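Local coordinates for adenylate cyclase (Hippeastrum hybrid cultivar, PDB 6YP4), which hydrolyses inorganic triphosphate as its dominant activity, despite its putative naming as an adenylyl cyclase, and probably depends on a metal ion, at residues G42-R54 and K61-S73. Sequence-based numbering, arbitrary orientation.
Sequences GDLASVFSALRIR and KCVLSLKSRPKLS. With GCP (phosphomethylphosphonic acid guanylate ester), chain B.
In the CYTH fold an antiparallel sheet curls into a tunnel for a triphosphate, and the beta hairpin of strands 49-56 and 61-73 forms part of its wall. Main-chain hydrogen bonds join the pairs A50-K67, R52-S65 and R54-V63, and the side chains of these residues lie on the ligand face. R52 bends at chi3 (67°) and brings its guanidinium edge to the GTP analogue. Its NH1 gives a nearly straight bond (170°) to O1B of the ligand, 3.0 Å, and its NH2 bonds O2A at 2.6 Å. K67 NZ reaches the same O1B, also at 3.0 Å. The positive ends of R52 and K67 therefore converge on one phosphoryl oxygen, whose negative charge probably offsets theirs. R54 NH2 lies over one face of the R52 guanidinium and bonds O2B at 3.0 Å. R54 NE also donates to the side chain of N34, on strand 26-39. The ligand also bonds R137 and K195 of the same chain, and K28 of the second subunit.

The other face of the hairpin is largely apolar. L64 CD1 meets L51 CD1 at 3.8 Å and also touches I53 CG1. I110 of helix 109-118 packs on L64 and L66. At the far end a Schellman motif closes the short helix 43-46, with F48 at positive phi. F48 O then takes the N-H of R69, where the second strand turns a corner. S49 and S68 pair there through their hydroxyls.

Two waters bind S65 OG. One links S65 OG to A50 O. The other is held by S65 OG, donates to V63 O and accepts from R52 NE at 3.0 Å, in the plane of the guanidinium.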
ATOM      1  N   GLY A  42       9.691 -12.661 -28.238  1.00 60.22           N
ATOM      2  CA  GLY A  42      10.306 -12.328 -26.963  1.00 55.23           C
ATOM      3  C   GLY A  42      11.051 -11.009 -26.939  1.00 52.17           C
ATOM      4  O   GLY A  42      12.135 -10.928 -26.347  1.00 52.47           O
ATOM      5  N   ASP A  43      10.488  -9.960 -27.549  1.00 48.32           N
ATOM      6  CA  ASP A  43      11.210  -8.695 -27.631  1.00 49.86           C
ATOM      7  C   ASP A  43      11.422  -8.072 -26.252  1.00 55.04           C
ATOM      8  O   ASP A  43      12.493  -7.518 -25.983  1.00 64.30           O
ATOM      9  CB  ASP A  43      10.479  -7.728 -28.558  1.00 51.26           C
ATOM     10  CG  ASP A  43      10.501  -8.181 -30.004  1.00 65.94           C
ATOM     11  OD1 ASP A  43      11.557  -8.031 -30.656  1.00 74.41           O
ATOM     12  OD2 ASP A  43       9.462  -8.681 -30.488  1.00 68.58           O
ATOM     13  N   LEU A  44      10.425  -8.153 -25.361  1.00 56.01           N
ATOM     14  CA  LEU A  44      10.612  -7.592 -24.022  1.00 50.64           C
ATOM     15  C   LEU A  44      11.647  -8.382 -23.229  1.00 50.47           C
ATOM     16  O   LEU A  44      12.499  -7.791 -22.554  1.00 51.54           O
ATOM     17  CB  LEU A  44       9.284  -7.528 -23.255  1.00 45.62           C
ATOM     18  CG  LEU A  44       8.387  -6.305 -23.480  1.00 40.15           C
ATOM     19  CD1 LEU A  44       7.950  -6.174 -24.922  1.00 52.33           C
ATOM     20  CD2 LEU A  44       7.158  -6.396 -22.586  1.00 35.71           C
ATOM     21  N   ALA A  45      11.592  -9.716 -23.299  1.00 50.78           N
ATOM     22  CA  ALA A  45      12.600 -10.531 -22.625  1.00 52.40           C
ATOM     23  C   ALA A  45      14.005 -10.167 -23.089  1.00 50.65           C
ATOM     24  O   ALA A  45      14.943 -10.133 -22.284  1.00 50.19           O
ATOM     25  CB  ALA A  45      12.329 -12.016 -22.863  1.00 49.73           C
ATOM     26  N   SER A  46      14.160  -9.863 -24.381  1.00 55.75           N
ATOM     27  CA  SER A  46      15.463  -9.516 -24.944  1.00 59.26           C
ATOM     28  C   SER A  46      16.023  -8.215 -24.386  1.00 61.59           C
ATOM     29  O   SER A  46      17.242  -8.028 -24.398  1.00 53.41           O
ATOM     30  CB  SER A  46      15.375  -9.417 -26.468  1.00 58.85           C
ATOM     31  OG  SER A  46      15.307 -10.704 -27.057  1.00 63.08           O
ATOM     32  N   VAL A  47      15.172  -7.309 -23.915  1.00 63.97           N
ATOM     33  CA  VAL A  47      15.634  -6.078 -23.291  1.00 62.95           C
ATOM     34  C   VAL A  47      15.425  -6.115 -21.777  1.00 60.75           C
ATOM     35  O   VAL A  47      15.416  -5.067 -21.124  1.00 70.15           O
ATOM     36  CB  VAL A  47      14.971  -4.845 -23.928  1.00 64.37           C
ATOM     37  CG1 VAL A  47      15.198  -4.842 -25.429  1.00 66.75           C
ATOM     38  CG2 VAL A  47      13.483  -4.818 -23.618  1.00 60.12           C
ATOM     39  N   PHE A  48      15.232  -7.313 -21.214  1.00 49.61           N
ATOM     40  CA  PHE A  48      15.244  -7.531 -19.765  1.00 44.15           C
ATOM     41  C   PHE A  48      14.024  -6.912 -19.085  1.00 44.68           C
ATOM     42  O   PHE A  48      14.121  -6.338 -17.999  1.00 51.66           O
ATOM     43  CB  PHE A  48      16.549  -7.010 -19.156  1.00 43.43           C
ATOM     44  CG  PHE A  48      17.774  -7.497 -19.886  1.00 58.97           C
ATOM     45  CD1 PHE A  48      17.929  -8.846 -20.172  1.00 56.97           C
ATOM     46  CD2 PHE A  48      18.746  -6.606 -20.321  1.00 65.78           C
ATOM     47  CE1 PHE A  48      19.044  -9.302 -20.865  1.00 62.28           C
ATOM     48  CE2 PHE A  48      19.866  -7.057 -21.010  1.00 67.42           C
ATOM     49  CZ  PHE A  48      20.012  -8.407 -21.281  1.00 62.08           C
ATOM     50  N   SER A  49      12.864  -7.059 -19.715  1.00 41.46           N
ATOM     51  CA  SER A  49      11.637  -6.415 -19.275  1.00 39.09           C
ATOM     52  C   SER A  49      10.548  -7.459 -19.100  1.00 41.75           C
ATOM     53  O   SER A  49      10.502  -8.464 -19.817  1.00 39.38           O
ATOM     54  CB  SER A  49      11.171  -5.347 -20.277  1.00 43.85           C
ATOM     55  OG  SER A  49      12.063  -4.244 -20.319  1.00 50.23           O
ATOM     56  N   ALA A  50       9.661  -7.186 -18.145  1.00 34.69           N
ATOM     57  CA  ALA A  50       8.584  -8.081 -17.750  1.00 30.41           C
ATOM     58  C   ALA A  50       7.287  -7.285 -17.702  1.00 33.85           C
ATOM     59  O   ALA A  50       7.218  -6.258 -17.018  1.00 35.67           O
ATOM     60  CB  ALA A  50       8.883  -8.703 -16.386  1.00 29.76           C
ATOM     61  N   LEU A  51       6.268  -7.743 -18.439  1.00 27.56           N
ATOM     62  CA  LEU A  51       4.946  -7.102 -18.455  1.00 29.53           C
ATOM     63  C   LEU A  51       3.952  -8.041 -17.777  1.00 36.70           C
ATOM     64  O   LEU A  51       3.682  -9.143 -18.281  1.00 34.25           O
ATOM     65  CB  LEU A  51       4.526  -6.775 -19.887  1.00 29.73           C
ATOM     66  CG  LEU A  51       3.182  -6.110 -20.203  1.00 32.41           C
ATOM     67  CD1 LEU A  51       3.112  -4.744 -19.575  1.00 30.41           C
ATOM     68  CD2 LEU A  51       3.040  -5.999 -21.718  1.00 35.44           C
ATOM     69  N   ARG A  52       3.412  -7.602 -16.636  1.00 25.70           N
ATOM     70  CA  ARG A  52       2.586  -8.414 -15.750  1.00 22.57           C
ATOM     71  C   ARG A  52       1.203  -7.798 -15.604  1.00 35.19           C
ATOM     72  O   ARG A  52       1.077  -6.582 -15.425  1.00 28.36           O
ATOM     73  CB  ARG A  52       3.239  -8.519 -14.362  1.00 26.40           C
ATOM     74  CG  ARG A  52       2.543  -9.445 -13.326  1.00 30.82           C
ATOM     75  CD  ARG A  52       3.278  -9.392 -11.972  1.00 37.94           C
ATOM     76  NE  ARG A  52       3.170  -8.082 -11.316  1.00 35.19           N
ATOM     77  CZ  ARG A  52       3.982  -7.651 -10.349  1.00 28.27           C
ATOM     78  NH1 ARG A  52       4.978  -8.409  -9.917  1.00 28.60           N
ATOM     79  NH2 ARG A  52       3.797  -6.455  -9.807  1.00 31.26           N
ATOM     80  N   ILE A  53       0.168  -8.638 -15.675  1.00 27.98           N
ATOM     81  CA  ILE A  53      -1.175  -8.270 -15.230  1.00 27.00           C
ATOM     82  C   ILE A  53      -1.501  -9.121 -14.006  1.00 28.73           C
ATOM     83  O   ILE A  53      -1.516 -10.356 -14.078  1.00 24.56           O
ATOM     84  CB  ILE A  53      -2.219  -8.436 -16.345  1.00 25.00           C
ATOM     85  CG1 ILE A  53      -1.917  -7.484 -17.523  1.00 23.34           C
ATOM     86  CG2 ILE A  53      -3.638  -8.158 -15.814  1.00 25.80           C
ATOM     87  CD1 ILE A  53      -2.915  -7.595 -18.678  1.00 26.18           C
ATOM     88  N   ARG A  54      -1.711  -8.464 -12.867  1.00 19.14           N
ATOM     89  CA  ARG A  54      -1.974  -9.148 -11.602  1.00 20.68           C
ATOM     90  C   ARG A  54      -3.434  -8.981 -11.210  1.00 26.98           C
ATOM     91  O   ARG A  54      -3.952  -7.855 -11.171  1.00 23.18           O
ATOM     92  CB  ARG A  54      -1.069  -8.619 -10.484  1.00 25.70           C
ATOM     93  CG  ARG A  54      -1.520  -9.036  -9.062  1.00 27.66           C
ATOM     94  CD  ARG A  54      -0.578  -8.488  -7.986  1.00 29.28           C
ATOM     95  NE  ARG A  54       0.776  -9.054  -8.023  1.00 27.43           N
ATOM     96  CZ  ARG A  54       1.825  -8.476  -7.446  1.00 32.61           C
ATOM     97  NH1 ARG A  54       1.669  -7.313  -6.818  1.00 27.55           N
ATOM     98  NH2 ARG A  54       3.028  -9.039  -7.511  1.00 32.82           N
ATOM     99  N   LYS A  61      -9.461  -6.569  -7.956  1.00 29.75           N
ATOM    100  CA  LYS A  61      -8.525  -5.493  -8.257  1.00 23.59           C
ATOM    101  C   LYS A  61      -7.526  -6.014  -9.294  1.00 29.90           C
ATOM    102  O   LYS A  61      -7.242  -7.214  -9.339  1.00 24.87           O
ATOM    103  CB  LYS A  61      -7.839  -5.022  -6.963  1.00 28.16           C
ATOM    104  CG  LYS A  61      -6.522  -4.307  -7.136  1.00 29.25           C
ATOM    105  CD  LYS A  61      -6.132  -3.553  -5.868  1.00 40.31           C
ATOM    106  CE  LYS A  61      -5.440  -4.425  -4.846  1.00 48.34           C
ATOM    107  NZ  LYS A  61      -5.150  -3.628  -3.606  1.00 47.97           N
ATOM    108  N   CYS A  62      -7.034  -5.121 -10.157  1.00 27.27           N
ATOM    109  CA  CYS A  62      -6.130  -5.488 -11.249  1.00 29.67           C
ATOM    110  C   CYS A  62      -5.032  -4.445 -11.376  1.00 30.81           C
ATOM    111  O   CYS A  62      -5.314  -3.238 -11.376  1.00 28.52           O
ATOM    112  CB  CYS A  62      -6.886  -5.612 -12.588  1.00 28.15           C
ATOM    113  SG  CYS A  62      -5.887  -6.299 -13.980  1.00 24.11           S
ATOM    114  N   VAL A  63      -3.785  -4.894 -11.506  1.00 22.21           N
ATOM    115  CA  VAL A  63      -2.639  -3.993 -11.605  1.00 25.55           C
ATOM    116  C   VAL A  63      -1.790  -4.380 -12.810  1.00 28.83           C
ATOM    117  O   VAL A  63      -1.387  -5.545 -12.945  1.00 25.96           O
ATOM    118  CB  VAL A  63      -1.784  -4.004 -10.319  1.00 29.28           C
ATOM    119  CG1 VAL A  63      -0.586  -3.046 -10.469  1.00 22.22           C
ATOM    120  CG2 VAL A  63      -2.629  -3.617  -9.076  1.00 24.26           C
ATOM    121  N   LEU A  64      -1.492  -3.402 -13.668  1.00 25.39           N
ATOM    122  CA  LEU A  64      -0.617  -3.589 -14.825  1.00 35.56           C
ATOM    123  C   LEU A  64       0.761  -3.026 -14.519  1.00 36.14           C
ATOM    124  O   LEU A  64       0.869  -1.947 -13.932  1.00 29.58           O
ATOM    125  CB  LEU A  64      -1.207  -2.903 -16.067  1.00 29.16           C
ATOM    126  CG  LEU A  64      -0.410  -2.790 -17.361  1.00 31.30           C
ATOM    127  CD1 LEU A  64      -0.349  -4.166 -18.045  1.00 21.79           C
ATOM    128  CD2 LEU A  64      -1.080  -1.783 -18.283  1.00 33.14           C
ATOM    129  N   SER A  65       1.818  -3.748 -14.908  1.00 23.80           N
ATOM    130  CA  SER A  65       3.156  -3.254 -14.592  1.00 23.80           C
ATOM    131  C   SER A  65       4.173  -3.630 -15.659  1.00 37.74           C
ATOM    132  O   SER A  65       4.121  -4.722 -16.236  1.00 31.56           O
ATOM    133  CB  SER A  65       3.656  -3.774 -13.239  1.00 30.96           C
ATOM    134  OG  SER A  65       3.712  -5.182 -13.203  1.00 39.20           O
ATOM    135  N   LEU A  66       5.116  -2.723 -15.892  1.00 30.06           N
ATOM    136  CA  LEU A  66       6.303  -3.012 -16.686  1.00 39.20           C
ATOM    137  C   LEU A  66       7.511  -2.891 -15.770  1.00 32.34           C
ATOM    138  O   LEU A  66       7.698  -1.857 -15.127  1.00 34.71           O
ATOM    139  CB  LEU A  66       6.413  -2.065 -17.885  1.00 36.62           C
ATOM    140  CG  LEU A  66       7.659  -2.223 -18.764  1.00 37.03           C
ATOM    141  CD1 LEU A  66       7.641  -3.590 -19.459  1.00 34.24           C
ATOM    142  CD2 LEU A  66       7.702  -1.115 -19.785  1.00 34.70           C
ATOM    143  N   LYS A  67       8.301  -3.955 -15.669  1.00 28.17           N
ATOM    144  CA  LYS A  67       9.498  -3.955 -14.833  1.00 33.21           C
ATOM    145  C   LYS A  67      10.717  -4.258 -15.694  1.00 43.46           C
ATOM    146  O   LYS A  67      10.703  -5.217 -16.473  1.00 39.95           O
ATOM    147  CB  LYS A  67       9.393  -4.978 -13.716  1.00 31.07           C
ATOM    148  CG  LYS A  67       8.507  -4.576 -12.575  1.00 41.35           C
ATOM    149  CD  LYS A  67       8.153  -5.797 -11.769  1.00 45.65           C
ATOM    150  CE  LYS A  67       7.921  -5.465 -10.313  1.00 52.21           C
ATOM    151  NZ  LYS A  67       8.791  -6.318  -9.467  1.00 54.25           N
ATOM    152  N   SER A  68      11.778  -3.466 -15.536  1.00 47.51           N
ATOM    153  CA  SER A  68      12.880  -3.473 -16.482  1.00 52.97           C
ATOM    154  C   SER A  68      14.225  -3.491 -15.772  1.00 59.03           C
ATOM    155  O   SER A  68      14.417  -2.811 -14.758  1.00 54.11           O
ATOM    156  CB  SER A  68      12.812  -2.261 -17.407  1.00 49.29           C
ATOM    157  OG  SER A  68      11.607  -2.275 -18.150  1.00 63.53           O
ATOM    158  N   ARG A  69      15.155  -4.264 -16.342  1.00 62.88           N
ATOM    159  CA  ARG A  69      16.549  -4.387 -15.929  1.00 57.46           C
ATOM    160  C   ARG A  69      16.691  -4.546 -14.417  1.00 57.26           C
ATOM    161  O   ARG A  69      17.201  -3.637 -13.747  1.00 69.16           O
ATOM    162  CB  ARG A  69      17.337  -3.174 -16.431  1.00 54.84           C
ATOM    163  CG  ARG A  69      17.486  -3.161 -17.951  1.00 61.64           C
ATOM    164  CD  ARG A  69      17.973  -1.832 -18.495  1.00 68.27           C
ATOM    165  NE  ARG A  69      17.010  -0.759 -18.259  1.00 76.57           N
ATOM    166  CZ  ARG A  69      15.926  -0.549 -19.001  1.00 74.41           C
ATOM    167  NH1 ARG A  69      15.657  -1.345 -20.028  1.00 78.08           N
ATOM    168  NH2 ARG A  69      15.104   0.454 -18.712  1.00 67.15           N
ATOM    169  N   PRO A  70      16.248  -5.667 -13.843  1.00 47.24           N
ATOM    170  CA  PRO A  70      16.405  -5.857 -12.395  1.00 47.33           C
ATOM    171  C   PRO A  70      17.843  -6.178 -12.019  1.00 56.51           C
ATOM    172  O   PRO A  70      18.596  -6.776 -12.791  1.00 64.14           O
ATOM    173  CB  PRO A  70      15.486  -7.043 -12.079  1.00 40.73           C
ATOM    174  CG  PRO A  70      15.264  -7.720 -13.373  1.00 49.69           C
ATOM    175  CD  PRO A  70      15.362  -6.682 -14.443  1.00 44.41           C
ATOM    176  N   LYS A  71      18.213  -5.773 -10.806  1.00 57.21           N
ATOM    177  CA  LYS A  71      19.491  -6.129 -10.206  1.00 66.88           C
ATOM    178  C   LYS A  71      19.238  -6.676  -8.808  1.00 66.76           C
ATOM    179  O   LYS A  71      18.304  -6.246  -8.119  1.00 65.38           O
ATOM    180  CB  LYS A  71      20.450  -4.928 -10.141  1.00 71.48           C
ATOM    181  CG  LYS A  71      20.558  -4.131 -11.436  1.00 76.99           C
ATOM    182  CD  LYS A  71      21.888  -3.390 -11.529  1.00 86.17           C
ATOM    183  CE  LYS A  71      21.704  -1.940 -11.968  1.00 88.75           C
ATOM    184  NZ  LYS A  71      23.005  -1.206 -12.022  1.00 92.87           N
ATOM    185  N   LEU A  72      20.063  -7.633  -8.396  1.00 56.63           N
ATOM    186  CA  LEU A  72      19.860  -8.320  -7.126  1.00 43.26           C
ATOM    187  C   LEU A  72      21.214  -8.743  -6.581  1.00 58.37           C
ATOM    188  O   LEU A  72      21.969  -9.434  -7.275  1.00 65.14           O
ATOM    189  CB  LEU A  72      18.947  -9.528  -7.309  1.00 48.67           C
ATOM    190  CG  LEU A  72      18.563 -10.291  -6.049  1.00 48.09           C
ATOM    191  CD1 LEU A  72      17.845  -9.362  -5.091  1.00 39.53           C
ATOM    192  CD2 LEU A  72      17.686 -11.468  -6.416  1.00 52.93           C
ATOM    193  N   SER A  73      21.517  -8.336  -5.347  1.00 52.98           N
ATOM    194  CA  SER A  73      22.820  -8.603  -4.751  1.00 55.08           C
ATOM    195  C   SER A  73      22.706  -8.501  -3.240  1.00 55.27           C
ATOM    196  O   SER A  73      22.180  -7.510  -2.731  1.00 53.22           O
ATOM    197  CB  SER A  73      23.868  -7.615  -5.266  1.00 57.51           C
ATOM    198  OG  SER A  73      25.025  -7.623  -4.452  1.00 70.27           O
TER
HETATM  199  PG  GCP B 301       8.187  -9.185  -5.852  1.00 63.84           P
HETATM  200  O1G GCP B 301       9.333  -9.678  -5.020  1.00 64.16           O
HETATM  201  O2G GCP B 301       7.024 -10.148  -5.777  1.00 55.15           O
HETATM  202  O3G GCP B 301       8.636  -9.022  -7.283  1.00 72.85           O
HETATM  203  C3B GCP B 301       7.662  -7.568  -5.183  1.00 51.60           C
HETATM  204  PB  GCP B 301       6.299  -6.908  -6.252  1.00 51.64           P
HETATM  205  O1B GCP B 301       6.538  -7.169  -7.711  1.00 43.23           O
HETATM  206  O2B GCP B 301       4.959  -7.433  -5.799  1.00 47.02           O
HETATM  207  O3A GCP B 301       6.328  -5.281  -6.015  1.00 66.06           O
HETATM  208  PA  GCP B 301       5.063  -4.369  -6.535  1.00 85.82           P
HETATM  209  O1A GCP B 301       5.657  -3.125  -7.172  1.00 95.47           O
HETATM  210  O2A GCP B 301       4.313  -5.175  -7.575  1.00 94.49           O
HETATM  211  O5' GCP B 301       4.034  -4.016  -5.243  1.00 69.06           O
HETATM  212  C5' GCP B 301       4.480  -4.291  -3.922  1.00 64.51           C
HETATM  213  C4' GCP B 301       5.695  -3.354  -3.513  1.00 68.33           C
HETATM  214  O4' GCP B 301       5.493  -1.852  -3.884  1.00 61.93           O
HETATM  215  C3' GCP B 301       5.822  -3.368  -2.242  1.00 71.52           C
HETATM  216  O3' GCP B 301       7.224  -3.465  -1.885  1.00 75.75           O
HETATM  217  C2' GCP B 301       5.088  -1.982  -1.648  1.00 72.32           C
HETATM  218  O2' GCP B 301       5.841  -1.378  -0.531  1.00 62.66           O
HETATM  219  C1' GCP B 301       4.907  -1.160  -2.608  1.00 65.36           C
HETATM  220  N9  GCP B 301       3.423  -0.890  -2.777  1.00 72.08           N
HETATM  221  C8  GCP B 301       2.706  -1.573  -3.678  1.00 72.62           C
HETATM  222  N7  GCP B 301       1.430  -1.148  -3.632  1.00 63.69           N
HETATM  223  C5  GCP B 301       1.356  -0.193  -2.690  1.00 67.05           C
HETATM  224  C6  GCP B 301       0.294   0.581  -2.228  1.00 64.40           C
HETATM  225  O6  GCP B 301      -0.788   0.442  -2.693  1.00 70.34           O
HETATM  226  N1  GCP B 301       0.494   1.479  -1.263  1.00 61.34           N
HETATM  227  C2  GCP B 301       1.736   1.637  -0.731  1.00 58.69           C
HETATM  228  N2  GCP B 301       1.835   2.648   0.319  1.00 60.80           N
HETATM  229  N3  GCP B 301       2.774   0.880  -1.180  1.00 69.48           N
HETATM  230  C4  GCP B 301       2.582  -0.034  -2.161  1.00 71.59           C
HETATM  231  O   HOH W   1       6.035  -6.144 -14.334  1.00 39.29           O
HETATM  232  O   HOH W   2       1.153  -6.077 -12.127  1.00 25.38           O